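Local structure of Blo t 1 allergen (Blomia tropicalis, 5JT8) at residues Asp295-Arg300 and Gly323-Val328; Lys122-Arg127 and Gln155-Leu160; Glu29-Val34 and Tyr70-Tyr75. The protein is a mite allergen of the papain family, probably a cysteine protease made as a precursor whose propeptide keeps it inactive. All coordinates share one frame; numbering follows the deposited sequence.

Interaction 1: Asp295-Arg300 and Gly323-Val328; sequences DYWIIR and GINNYV. Unlike the reference sequence in segment 323-328: Tyr327 (reference Phe).
Ile324 packs against Trp297 and Ile299 in a buried, mainly apolar contact that ties strand 294-300 of the protease domain's mixed sheet to the loop leading into strand 329-332. The two branches of Ile324 share the work. Ile324 CG2 sits over one face of the indole, a CH-pi contact 4.1 Å from the centroid of the five-membered ring of Trp297 and 22° off the ring normal. Ile324 CD1 reaches Trp297 CD1 at 3.8 Å and also meets CD1 of Ile299 tip to tip at 4.2 Å. A beta-branched residue suits this place: with CG1 of Ile324 anti to the carbonyl carbon (chi1 -80°), CG2 lies on the ring while the longer arm runs on to Ile299.

The indole nitrogen needs a polar partner, and a water in the ring plane supplies it, accepting from Trp297 NE1 (2.8 Å) and donating to Asn325 OD1 (2.6 Å). ND2 of Asn325 donates to Ser235 O and Asp237 OD1, which fixes the turn of the amide and directs OD1 to the water. Helix 237-247, whose Val240 and Met241 touch Trp297, packs with this loop on one side of the sheet, as in the beta-barrel-like domain of papain-like proteases.

Interaction 2: Lys122-Arg127 and Gln155-Leu160; sequences KARLTR and QQSIEL. With NO3 (nitrate ion), chain I.
Arg124, the first residue of 122-127 to meet 155-160, brings its guanidinium near the hydroxyl of Ser157, with NH1 of Arg124 3.5 Å from OG of Ser157. The Arg124 chain bends at its third torsion (chi3 -30°), which turns the guanidinium back toward that serine. A water gives a clear bridge between the two loops, donating to Arg124 O at 2.7 Å and lying 2.8 Å from Ser157 OG, with which it also hydrogen-bonds. Serine suits position 157 because its short hydroxyl can reach this water and face the guanidinium at once. Ser151 OG of helix 139-154 also bonds to Arg124 O.

Thr126 points toward 155-160 again and divides its two branches. Thr126 CG2 rests 3.5 Å from the carbonyl O of Ile158, whereas OG1 bonds to Glu147 OE1, so a residue with both a methyl and a hydroxyl fits the place. At Arg127 the backbone N donates to O1 of a nitrate ion, 3.3 Å away at a nearly straight 168°. The nitrate, probably from the crystallisation liquor, also takes a bond from Arg129 NH1, and its O2 lies 3.6 Å from Thr126 CG2. With few apolar atoms touching, the chemistry implies a partly exposed, polar seam, bridged by one water near Arg124 and bordered by a bound nitrate near Arg127.

Interaction 3: Glu29-Val34 and Tyr70-Tyr75; sequences EQFKKV and YAINEY
An aromatic edge pressed against a backbone carbonyl is the striking feature here: CE1 of Phe31 comes within 3.3 Å of Asn73 O, which lies in the plane of the ring. The contact belongs to the I29 propeptide inhibitor domain, where helix 28-34 packs against the extended chain that follows helix 42-62. The slightly positive ring hydrogens of a phenylalanine edge suit a carbonyl oxygen, so an apolar residue can face backbone polarity. Phe31 has its ring anti to the backbone N (chi1 166°), which carries it off the helix toward 70-75.

Ile72 adds the apolar half of the contact. Ile72 CG2 lies 3.9 Å from CD1 of Phe31, the two side chains crossing at about a right angle, and both residues also touch Phe52 of helix 42-62. A branched aliphatic residue suits this junction because it can meet the ring and the long helix together.

Beyond the ring the chain turns toward the protease: Glu74 OE2 bonds to Gln130 NE2, and Tyr75 OH to Gly132 O. An Asx turn shapes this bend, with Tyr75 N donating to a lone pair of Asn73 OD1 at 3.0 Å, with an N-H...O angle of 151°.

Overall arrangement
Interactions 1 and 2 lie within the papain-family protease, whereas interaction 3 belongs to the propeptide. Interaction 1 is the buried one, about 10 Å from the centre of the chain, and is dominated by methyls and an indole. Interaction 2, at about 17 Å, is partly buried and more polar; it joins the loop that follows helix 139-154 to a loop that runs beside the later turns of that helix. They are connected directly, since Arg300 at the end of strand 294-300 probably hydrogen-bonds to the carbonyls of Thr126 and Arg127. Interaction 3, also partly buried and about 21 Å from the centre of the chain, touches neither and combines apolar packing with a ring-to-carbonyl contact.

Interaction 1: Asp295-Arg300 and Gly323-Val328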
# COMPACT_ATOMS: atom_id res chain seq x y z
N ASP A 295 4.38 -20.94 -0.14
CA ASP A 295 3.82 -20.03 -1.14
C ASP A 295 3.65 -18.60 -0.58
O ASP A 295 3.12 -18.43 0.52
CB ASP A 295 2.47 -20.55 -1.65
CG ASP A 295 2.60 -21.90 -2.34
OD1 ASP A 295 3.72 -22.25 -2.75
OD2 ASP A 295 1.58 -22.61 -2.50
N TYR A 296 4.10 -17.59 -1.31
CA TYR A 296 4.00 -16.21 -0.83
C TYR A 296 3.54 -15.23 -1.90
O TYR A 296 3.59 -15.51 -3.09
CB TYR A 296 5.34 -15.74 -0.27
CG TYR A 296 6.46 -15.73 -1.28
CD1 TYR A 296 6.67 -14.63 -2.13
CD2 TYR A 296 7.30 -16.83 -1.42
CE1 TYR A 296 7.71 -14.64 -3.07
CE2 TYR A 296 8.32 -16.85 -2.35
CZ TYR A 296 8.53 -15.75 -3.18
OH TYR A 296 9.56 -15.79 -4.10
N TRP A 297 3.08 -14.09 -1.43
CA TRP A 297 2.75 -12.95 -2.26
C TRP A 297 3.93 -11.98 -2.29
O TRP A 297 4.65 -11.86 -1.30
CB TRP A 297 1.53 -12.21 -1.71
CG TRP A 297 0.25 -12.94 -1.73
CD1 TRP A 297 -0.47 -13.37 -0.66
CD2 TRP A 297 -0.50 -13.29 -2.89
NE1 TRP A 297 -1.62 -14.00 -1.08
CE2 TRP A 297 -1.66 -13.96 -2.45
CE3 TRP A 297 -0.30 -13.12 -4.26
CZ2 TRP A 297 -2.63 -14.43 -3.33
CZ3 TRP A 297 -1.26 -13.61 -5.14
CH2 TRP A 297 -2.40 -14.24 -4.66
N ILE A 298 4.11 -11.28 -3.39
CA ILE A 298 5.07 -10.17 -3.40
C ILE A 298 4.33 -8.83 -3.31
O ILE A 298 3.53 -8.47 -4.18
CB ILE A 298 5.95 -10.17 -4.65
CG1 ILE A 298 6.55 -11.56 -4.89
CG2 ILE A 298 7.04 -9.10 -4.52
CD1 ILE A 298 7.23 -11.73 -6.26
N ILE A 299 4.60 -8.11 -2.22
CA ILE A 299 3.89 -6.87 -1.92
C ILE A 299 4.76 -5.65 -2.14
O ILE A 299 5.84 -5.52 -1.55
CB ILE A 299 3.38 -6.89 -0.47
CG1 ILE A 299 2.21 -7.86 -0.35
CG2 ILE A 299 2.95 -5.49 -0.01
CD1 ILE A 299 1.63 -7.94 1.05
N ARG A 300 4.30 -4.75 -3.00
CA ARG A 300 4.96 -3.45 -3.13
C ARG A 300 4.33 -2.44 -2.17
O ARG A 300 3.14 -2.10 -2.30
CB ARG A 300 4.86 -2.92 -4.56
CG ARG A 300 5.29 -1.47 -4.70
CD ARG A 300 5.12 -1.01 -6.13
NE ARG A 300 5.34 0.43 -6.28
CZ ARG A 300 6.45 0.96 -6.79
NH1 ARG A 300 7.45 0.19 -7.20
NH2 ARG A 300 6.55 2.28 -6.89
N GLY A 323 -6.05 -10.06 5.43
CA GLY A 323 -7.07 -9.56 4.53
C GLY A 323 -6.61 -9.18 3.12
O GLY A 323 -7.29 -8.43 2.42
N ILE A 324 -5.47 -9.72 2.70
CA ILE A 324 -4.91 -9.48 1.37
C ILE A 324 -5.91 -9.73 0.23
O ILE A 324 -5.95 -8.98 -0.74
CB ILE A 324 -3.67 -10.38 1.16
CG1 ILE A 324 -2.45 -9.76 1.85
CG2 ILE A 324 -3.38 -10.63 -0.33
CD1 ILE A 324 -1.31 -10.75 2.03
N ASN A 325 -6.73 -10.78 0.37
CA ASN A 325 -7.73 -11.11 -0.65
C ASN A 325 -9.06 -10.35 -0.56
O ASN A 325 -9.97 -10.62 -1.34
CB ASN A 325 -8.06 -12.61 -0.60
CG ASN A 325 -6.86 -13.50 -0.83
OD1 ASN A 325 -5.90 -13.49 -0.05
ND2 ASN A 325 -6.91 -14.29 -1.91
N ASN A 326 -9.20 -9.43 0.39
CA ASN A 326 -10.50 -8.83 0.63
C ASN A 326 -10.92 -7.88 -0.49
O ASN A 326 -12.04 -7.96 -0.99
CB ASN A 326 -10.53 -8.09 1.97
CG ASN A 326 -10.50 -9.04 3.17
OD1 ASN A 326 -10.63 -10.25 3.02
ND2 ASN A 326 -10.36 -8.48 4.37
N TYR A 327 -10.01 -7.00 -0.89
CA TYR A 327 -10.33 -5.90 -1.79
C TYR A 327 -9.27 -5.71 -2.86
O TYR A 327 -8.45 -4.79 -2.78
CB TYR A 327 -10.49 -4.59 -1.02
CG TYR A 327 -11.48 -4.64 0.11
CD1 TYR A 327 -12.85 -4.65 -0.15
CD2 TYR A 327 -11.06 -4.67 1.43
CE1 TYR A 327 -13.77 -4.69 0.88
CE2 TYR A 327 -11.97 -4.72 2.47
CZ TYR A 327 -13.32 -4.73 2.19
OH TYR A 327 -14.22 -4.77 3.22
N VAL A 328 -9.31 -6.57 -3.86
CA VAL A 328 -8.32 -6.55 -4.90
C VAL A 328 -8.88 -5.84 -6.13
O VAL A 328 -9.99 -6.17 -6.59
CB VAL A 328 -7.88 -7.96 -5.24
CG1 VAL A 328 -6.80 -7.95 -6.31
CG2 VAL A 328 -7.39 -8.67 -3.96
O HOH W 1 -3.86 -15.10 0.24

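Interaction 2: Lys122-Arg127 and Gln155-Leu160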
# COMPACT_ATOMS: atom_id res chain seq x y z
N LYS A 122 9.64 -8.85 -15.12
CA LYS A 122 9.06 -8.84 -16.46
C LYS A 122 9.02 -7.42 -17.03
O LYS A 122 8.77 -7.21 -18.22
CB LYS A 122 7.65 -9.45 -16.45
CG LYS A 122 7.53 -10.74 -15.65
CD LYS A 122 6.44 -11.63 -16.20
CE LYS A 122 6.87 -12.28 -17.52
NZ LYS A 122 5.85 -13.24 -18.05
N ALA A 123 9.26 -6.45 -16.16
CA ALA A 123 9.09 -5.06 -16.52
C ALA A 123 9.95 -4.24 -15.59
O ALA A 123 10.30 -4.69 -14.50
CB ALA A 123 7.61 -4.65 -16.42
N ARG A 124 10.30 -3.04 -16.03
CA ARG A 124 11.05 -2.15 -15.18
C ARG A 124 10.00 -1.37 -14.43
O ARG A 124 9.42 -0.46 -14.98
CB ARG A 124 11.99 -1.23 -15.97
CG ARG A 124 13.47 -1.43 -15.64
CD ARG A 124 14.37 -0.34 -16.23
NE ARG A 124 13.85 0.22 -17.47
CZ ARG A 124 13.59 1.51 -17.66
NH1 ARG A 124 13.83 2.39 -16.69
NH2 ARG A 124 13.11 1.94 -18.83
N LEU A 125 9.71 -1.78 -13.20
CA LEU A 125 8.72 -1.08 -12.40
C LEU A 125 9.36 0.16 -11.85
O LEU A 125 10.59 0.27 -11.84
CB LEU A 125 8.18 -1.96 -11.28
CG LEU A 125 7.44 -3.17 -11.84
CD1 LEU A 125 6.84 -3.99 -10.69
CD2 LEU A 125 6.37 -2.72 -12.83
N THR A 126 8.55 1.12 -11.41
CA THR A 126 9.11 2.38 -10.94
C THR A 126 9.65 2.21 -9.53
O THR A 126 9.33 1.24 -8.83
CB THR A 126 8.08 3.52 -10.99
OG1 THR A 126 6.97 3.21 -10.15
CG2 THR A 126 7.58 3.73 -12.43
N ARG A 127 10.49 3.14 -9.12
CA ARG A 127 11.15 3.07 -7.82
C ARG A 127 10.17 3.14 -6.67
O ARG A 127 9.08 3.70 -6.80
CB ARG A 127 12.19 4.18 -7.69
CG ARG A 127 13.38 4.01 -8.64
CD ARG A 127 14.53 4.92 -8.23
NE ARG A 127 15.82 4.20 -8.21
CZ ARG A 127 16.19 3.35 -7.25
NH1 ARG A 127 15.38 3.07 -6.24
NH2 ARG A 127 17.38 2.76 -7.32
N GLN A 155 6.43 0.67 -22.16
CA GLN A 155 7.85 0.82 -21.81
C GLN A 155 8.13 2.29 -21.54
O GLN A 155 9.13 2.83 -21.99
CB GLN A 155 8.78 0.30 -22.93
CG GLN A 155 8.58 -1.18 -23.30
CD GLN A 155 7.28 -1.44 -24.08
OE1 GLN A 155 7.00 -0.78 -25.08
NE2 GLN A 155 6.48 -2.39 -23.60
N GLN A 156 7.21 2.95 -20.84
CA GLN A 156 7.42 4.33 -20.39
C GLN A 156 7.51 4.35 -18.88
O GLN A 156 6.66 3.80 -18.19
CB GLN A 156 6.29 5.26 -20.86
CG GLN A 156 6.25 5.53 -22.36
CD GLN A 156 5.00 6.30 -22.79
OE1 GLN A 156 4.17 6.66 -21.97
NE2 GLN A 156 4.87 6.53 -24.10
N SER A 157 8.55 5.00 -18.37
CA SER A 157 8.70 5.17 -16.93
C SER A 157 8.20 6.56 -16.55
O SER A 157 8.80 7.56 -16.94
CB SER A 157 10.16 4.99 -16.49
OG SER A 157 10.64 3.73 -16.90
N ILE A 158 7.10 6.62 -15.82
CA ILE A 158 6.58 7.89 -15.36
C ILE A 158 6.39 7.87 -13.86
O ILE A 158 6.20 6.80 -13.24
CB ILE A 158 5.24 8.23 -16.04
CG1 ILE A 158 4.21 7.16 -15.71
CG2 ILE A 158 5.43 8.35 -17.55
CD1 ILE A 158 2.95 7.22 -16.55
N GLU A 159 6.50 9.04 -13.27
CA GLU A 159 6.22 9.21 -11.86
C GLU A 159 5.01 10.13 -11.74
O GLU A 159 5.10 11.32 -12.07
CB GLU A 159 7.42 9.79 -11.12
CG GLU A 159 7.17 9.90 -9.64
CD GLU A 159 8.40 10.34 -8.87
OE1 GLU A 159 9.44 10.62 -9.51
OE2 GLU A 159 8.30 10.41 -7.62
N LEU A 160 3.90 9.58 -11.30
CA LEU A 160 2.66 10.34 -11.19
C LEU A 160 2.56 11.06 -9.85
O LEU A 160 3.23 10.70 -8.87
CB LEU A 160 1.46 9.42 -11.38
CG LEU A 160 1.40 8.71 -12.74
CD1 LEU A 160 0.23 7.74 -12.79
CD2 LEU A 160 1.32 9.70 -13.89
N NO3 I . 10.44 6.41 -11.46
O1 NO3 I . 11.16 5.37 -11.40
O2 NO3 I . 9.69 6.61 -12.46
O3 NO3 I . 10.48 7.26 -10.52
O HOH W 2 10.17 2.09 -14.68

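Interaction 3: Glu29-Val34 and Tyr70-Tyr75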
# COMPACT_ATOMS: atom_id res chain seq x y z
N GLU A 29 16.94 8.86 20.73
CA GLU A 29 17.44 9.99 19.96
C GLU A 29 18.51 9.61 18.94
O GLU A 29 19.13 10.48 18.32
CB GLU A 29 17.94 11.11 20.87
CG GLU A 29 19.21 10.83 21.64
CD GLU A 29 18.96 10.03 22.90
OE1 GLU A 29 17.80 9.61 23.13
OE2 GLU A 29 19.92 9.82 23.66
N GLN A 30 18.71 8.31 18.75
CA GLN A 30 19.35 7.85 17.54
C GLN A 30 18.24 7.77 16.51
O GLN A 30 18.39 8.22 15.37
CB GLN A 30 20.04 6.49 17.72
CG GLN A 30 20.87 6.40 18.98
CD GLN A 30 20.28 5.42 19.97
OE1 GLN A 30 19.60 4.47 19.58
NE2 GLN A 30 20.51 5.65 21.26
N PHE A 31 17.11 7.23 16.94
CA PHE A 31 15.88 7.21 16.16
C PHE A 31 15.46 8.63 15.80
O PHE A 31 15.00 8.89 14.68
CB PHE A 31 14.78 6.49 16.95
CG PHE A 31 13.39 6.69 16.41
CD1 PHE A 31 12.89 5.84 15.43
CD2 PHE A 31 12.57 7.70 16.90
CE1 PHE A 31 11.61 6.01 14.94
CE2 PHE A 31 11.29 7.87 16.42
CZ PHE A 31 10.81 7.03 15.44
N LYS A 32 15.64 9.56 16.74
CA LYS A 32 15.29 10.96 16.52
C LYS A 32 16.12 11.61 15.43
O LYS A 32 15.59 12.29 14.56
CB LYS A 32 15.45 11.77 17.80
CG LYS A 32 14.17 11.95 18.57
CD LYS A 32 13.54 13.31 18.31
CE LYS A 32 14.52 14.43 18.62
NZ LYS A 32 13.93 15.77 18.35
N LYS A 33 17.44 11.42 15.48
CA LYS A 33 18.30 12.06 14.50
C LYS A 33 18.33 11.30 13.17
O LYS A 33 18.59 11.90 12.13
CB LYS A 33 19.73 12.25 15.06
CG LYS A 33 20.51 11.00 15.45
CD LYS A 33 21.90 11.40 15.97
CE LYS A 33 22.75 10.20 16.39
NZ LYS A 33 22.20 9.48 17.59
N VAL A 34 18.05 10.00 13.20
CA VAL A 34 17.98 9.25 11.95
C VAL A 34 16.75 9.68 11.14
O VAL A 34 16.84 9.90 9.93
CB VAL A 34 17.93 7.72 12.19
CG1 VAL A 34 17.50 7.00 10.93
CG2 VAL A 34 19.29 7.20 12.62
N TYR A 70 12.64 -8.45 11.57
CA TYR A 70 11.83 -7.28 11.92
C TYR A 70 12.73 -6.11 12.28
O TYR A 70 13.84 -6.31 12.77
CB TYR A 70 10.86 -7.60 13.06
CG TYR A 70 9.94 -8.75 12.75
CD1 TYR A 70 8.82 -8.56 11.97
CD2 TYR A 70 10.22 -10.03 13.22
CE1 TYR A 70 7.98 -9.60 11.66
CE2 TYR A 70 9.38 -11.09 12.92
CZ TYR A 70 8.26 -10.87 12.14
OH TYR A 70 7.41 -11.89 11.82
N ALA A 71 12.27 -4.88 12.04
CA ALA A 71 13.10 -3.70 12.30
C ALA A 71 12.32 -2.41 12.48
O ALA A 71 11.32 -2.16 11.80
CB ALA A 71 14.12 -3.52 11.17
N ILE A 72 12.79 -1.60 13.43
CA ILE A 72 12.38 -0.22 13.62
C ILE A 72 12.28 0.56 12.30
O ILE A 72 13.08 0.35 11.39
CB ILE A 72 13.40 0.51 14.53
CG1 ILE A 72 13.46 -0.16 15.90
CG2 ILE A 72 13.08 2.00 14.66
CD1 ILE A 72 12.12 -0.20 16.60
N ASN A 73 11.28 1.43 12.19
CA ASN A 73 11.21 2.37 11.09
C ASN A 73 10.64 3.71 11.53
O ASN A 73 10.39 3.93 12.72
CB ASN A 73 10.37 1.79 9.95
CG ASN A 73 9.02 1.30 10.43
OD1 ASN A 73 8.18 2.10 10.87
ND2 ASN A 73 8.80 -0.01 10.34
N GLU A 74 10.41 4.58 10.55
CA GLU A 74 9.94 5.95 10.78
C GLU A 74 8.67 6.03 11.63
O GLU A 74 8.40 7.05 12.27
CB GLU A 74 9.69 6.64 9.43
CG GLU A 74 8.55 6.03 8.62
CD GLU A 74 8.22 6.80 7.35
OE1 GLU A 74 7.69 7.93 7.47
OE2 GLU A 74 8.48 6.29 6.24
N TYR A 75 7.90 4.96 11.64
CA TYR A 75 6.61 4.94 12.32
C TYR A 75 6.68 4.35 13.73
O TYR A 75 5.67 4.31 14.43
CB TYR A 75 5.60 4.15 11.50
CG TYR A 75 5.30 4.70 10.13
CD1 TYR A 75 4.79 5.99 9.97
CD2 TYR A 75 5.49 3.92 8.98
CE1 TYR A 75 4.51 6.50 8.72
CE2 TYR A 75 5.20 4.42 7.73
CZ TYR A 75 4.71 5.71 7.60
OH TYR A 75 4.42 6.20 6.35